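Local coordinates for Sca-family protein (Rickettsia rickettsii, PDB 4LQ8) that is the N-terminal head part of a rickettsial antigen that probably binds the host adhesion protein vinculin, at residues Y311-M315 with V326-Q330. Residues are numbered along the deposited sequence; the frame is centred on the assembly and turned at random.
Sequences YKEMM and VDLSQ
Two polar contacts tie Tyr311 and Lys312 of helix 308-320 to Asp327, one through its backbone and one through its carboxylate. The phenol OH of Tyr311 donates to the carbonyl O of Asp327 at 2.7 Å, lying in the carbonyl plane and on a lone pair. A CG anti to the backbone N (chi1 179°) points the tyrosine ring at the 326-330 segment.

The charged part is a salt bridge, Lys312 NZ to Asp327 OD2 at 3.1 Å. The ammonium meets the syn side of this oxygen, yet 32° out of the carboxylate plane, and the two side chains run roughly perpendicular. The other oxygen, OD1, accepts through its syn lone pair from Ser329 OG at 2.6 Å; gripped at both oxygens, the carboxylate should be restricted in rotation. A water accepts from Lys312 NZ and donates to Ser329 OG, 2.9 Å from each, closing a ring of polar links.

Van der Waals packing flanks these bonds. Within the helix, Met315 CG backs one face of the Tyr311 ring, toward its rim; the bent methionine chain carries CE across to 3.5 Å from Asp327 N. The carboxylate plane stands at 86° to the ring: Asp327 OD2 approaches Tyr311 CE2 obliquely at 3.6 Å, and OD1 lies at the ring edge, in plane.

Tyr311 on Ile276, Leu282 and Phe284, with Met315 on Ile276, packs the helix on the sheet. Parallel strands 300-304 and 329-332, separated by two others, are joined through this helix in a beta-alpha-beta crossover, and the contact fastens the helix to the entry of the second strand.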
loop_
_atom_site.group_PDB
_atom_site.type_symbol
_atom_site.label_atom_id
_atom_site.label_comp_id
_atom_site.label_asym_id
_atom_site.label_seq_id
_atom_site.Cartn_x
_atom_site.Cartn_y
_atom_site.Cartn_z
ATOM N N TYR A 311 3.019 6.402 -7.024
ATOM C CA TYR A 311 3.423 5.114 -6.476
ATOM C C TYR A 311 4.880 4.802 -6.825
ATOM O O TYR A 311 5.638 4.431 -5.931
ATOM C CB TYR A 311 2.504 4.005 -6.989
ATOM C CG TYR A 311 2.887 2.640 -6.463
ATOM C CD1 TYR A 311 2.593 2.268 -5.151
ATOM C CD2 TYR A 311 3.535 1.710 -7.278
ATOM C CE1 TYR A 311 2.924 1.003 -4.667
ATOM C CE2 TYR A 311 3.857 0.438 -6.805
ATOM C CZ TYR A 311 3.558 0.096 -5.497
ATOM O OH TYR A 311 3.873 -1.141 -5.006
ATOM N N LYS A 312 5.277 4.985 -8.110
ATOM C CA LYS A 312 6.664 4.784 -8.551
ATOM C C LYS A 312 7.640 5.742 -7.839
ATOM O O LYS A 312 8.713 5.311 -7.445
ATOM C CB LYS A 312 6.795 4.906 -10.093
ATOM C CG LYS A 312 5.950 3.875 -10.884
ATOM C CD LYS A 312 6.290 2.384 -10.634
ATOM C CE LYS A 312 5.239 1.431 -11.219
ATOM N NZ LYS A 312 5.709 0.014 -11.274
ATOM N N GLU A 313 7.270 7.017 -7.656
ATOM C CA GLU A 313 8.110 7.992 -6.933
ATOM C C GLU A 313 8.297 7.565 -5.463
ATOM O O GLU A 313 9.408 7.668 -4.932
ATOM C CB GLU A 313 7.458 9.375 -6.917
ATOM C CG GLU A 313 7.766 10.270 -8.091
ATOM C CD GLU A 313 6.919 11.535 -8.119
ATOM O OE1 GLU A 313 6.481 11.997 -7.037
ATOM O OE2 GLU A 313 6.675 12.053 -9.234
ATOM N N MET A 314 7.197 7.114 -4.808
ATOM C CA MET A 314 7.217 6.655 -3.411
ATOM C C MET A 314 8.010 5.373 -3.303
ATOM O O MET A 314 8.831 5.258 -2.404
ATOM C CB MET A 314 5.791 6.482 -2.855
ATOM C CG MET A 314 5.055 7.790 -2.723
ATOM S SD MET A 314 3.374 7.572 -2.122
ATOM C CE MET A 314 3.659 7.683 -0.329
ATOM N N MET A 315 7.814 4.429 -4.236
ATOM C CA MET A 315 8.584 3.172 -4.253
ATOM C C MET A 315 10.089 3.482 -4.349
ATOM O O MET A 315 10.862 2.972 -3.540
ATOM C CB MET A 315 8.128 2.234 -5.385
ATOM C CG MET A 315 6.924 1.372 -5.003
ATOM S SD MET A 315 7.098 0.380 -3.464
ATOM C CE MET A 315 8.443 -0.724 -3.952
ATOM N N VAL A 326 8.117 -4.117 -1.655
ATOM C CA VAL A 326 8.434 -4.632 -2.982
ATOM C C VAL A 326 7.266 -4.215 -3.890
ATOM O O VAL A 326 6.127 -4.084 -3.419
ATOM C CB VAL A 326 8.806 -6.142 -2.992
ATOM C CG1 VAL A 326 10.125 -6.353 -2.262
ATOM C CG2 VAL A 326 7.711 -6.980 -2.345
ATOM N N ASP A 327 7.561 -3.944 -5.156
ATOM C CA ASP A 327 6.605 -3.360 -6.094
ATOM C C ASP A 327 5.282 -4.159 -6.230
ATOM O O ASP A 327 4.206 -3.600 -5.944
ATOM C CB ASP A 327 7.254 -3.064 -7.454
ATOM C CG ASP A 327 6.345 -2.258 -8.336
ATOM O OD1 ASP A 327 5.288 -2.773 -8.710
ATOM O OD2 ASP A 327 6.641 -1.080 -8.563
ATOM N N LEU A 328 5.346 -5.409 -6.661
ATOM C CA LEU A 328 4.160 -6.296 -6.807
ATOM C C LEU A 328 2.921 -5.600 -7.440
ATOM O O LEU A 328 1.814 -5.663 -6.897
ATOM C CB LEU A 328 3.793 -6.978 -5.457
ATOM C CG LEU A 328 4.896 -7.750 -4.707
ATOM C CD1 LEU A 328 4.342 -8.368 -3.415
ATOM C CD2 LEU A 328 5.507 -8.849 -5.595
ATOM N N SER A 329 3.124 -4.908 -8.571
ATOM C CA SER A 329 2.046 -4.183 -9.236
ATOM C C SER A 329 2.019 -4.395 -10.739
ATOM O O SER A 329 3.022 -4.788 -11.332
ATOM C CB SER A 329 2.074 -2.697 -8.881
ATOM O OG SER A 329 3.029 -2.028 -9.685
ATOM N N GLN A 330 0.847 -4.206 -11.352
ATOM C CA GLN A 330 0.697 -4.408 -12.792
ATOM C C GLN A 330 -0.274 -3.377 -13.362
ATOM O O GLN A 330 -1.376 -3.210 -12.835
ATOM C CB GLN A 330 0.169 -5.838 -13.125
ATOM C CG GLN A 330 0.958 -7.039 -12.563
ATOM C CD GLN A 330 0.526 -7.480 -11.169
ATOM O OE1 GLN A 330 -0.651 -7.768 -10.908
ATOM N NE2 GLN A 330 1.485 -7.600 -10.252
HETATM O O HOH W 1 3.569 -1.515 -12.468
#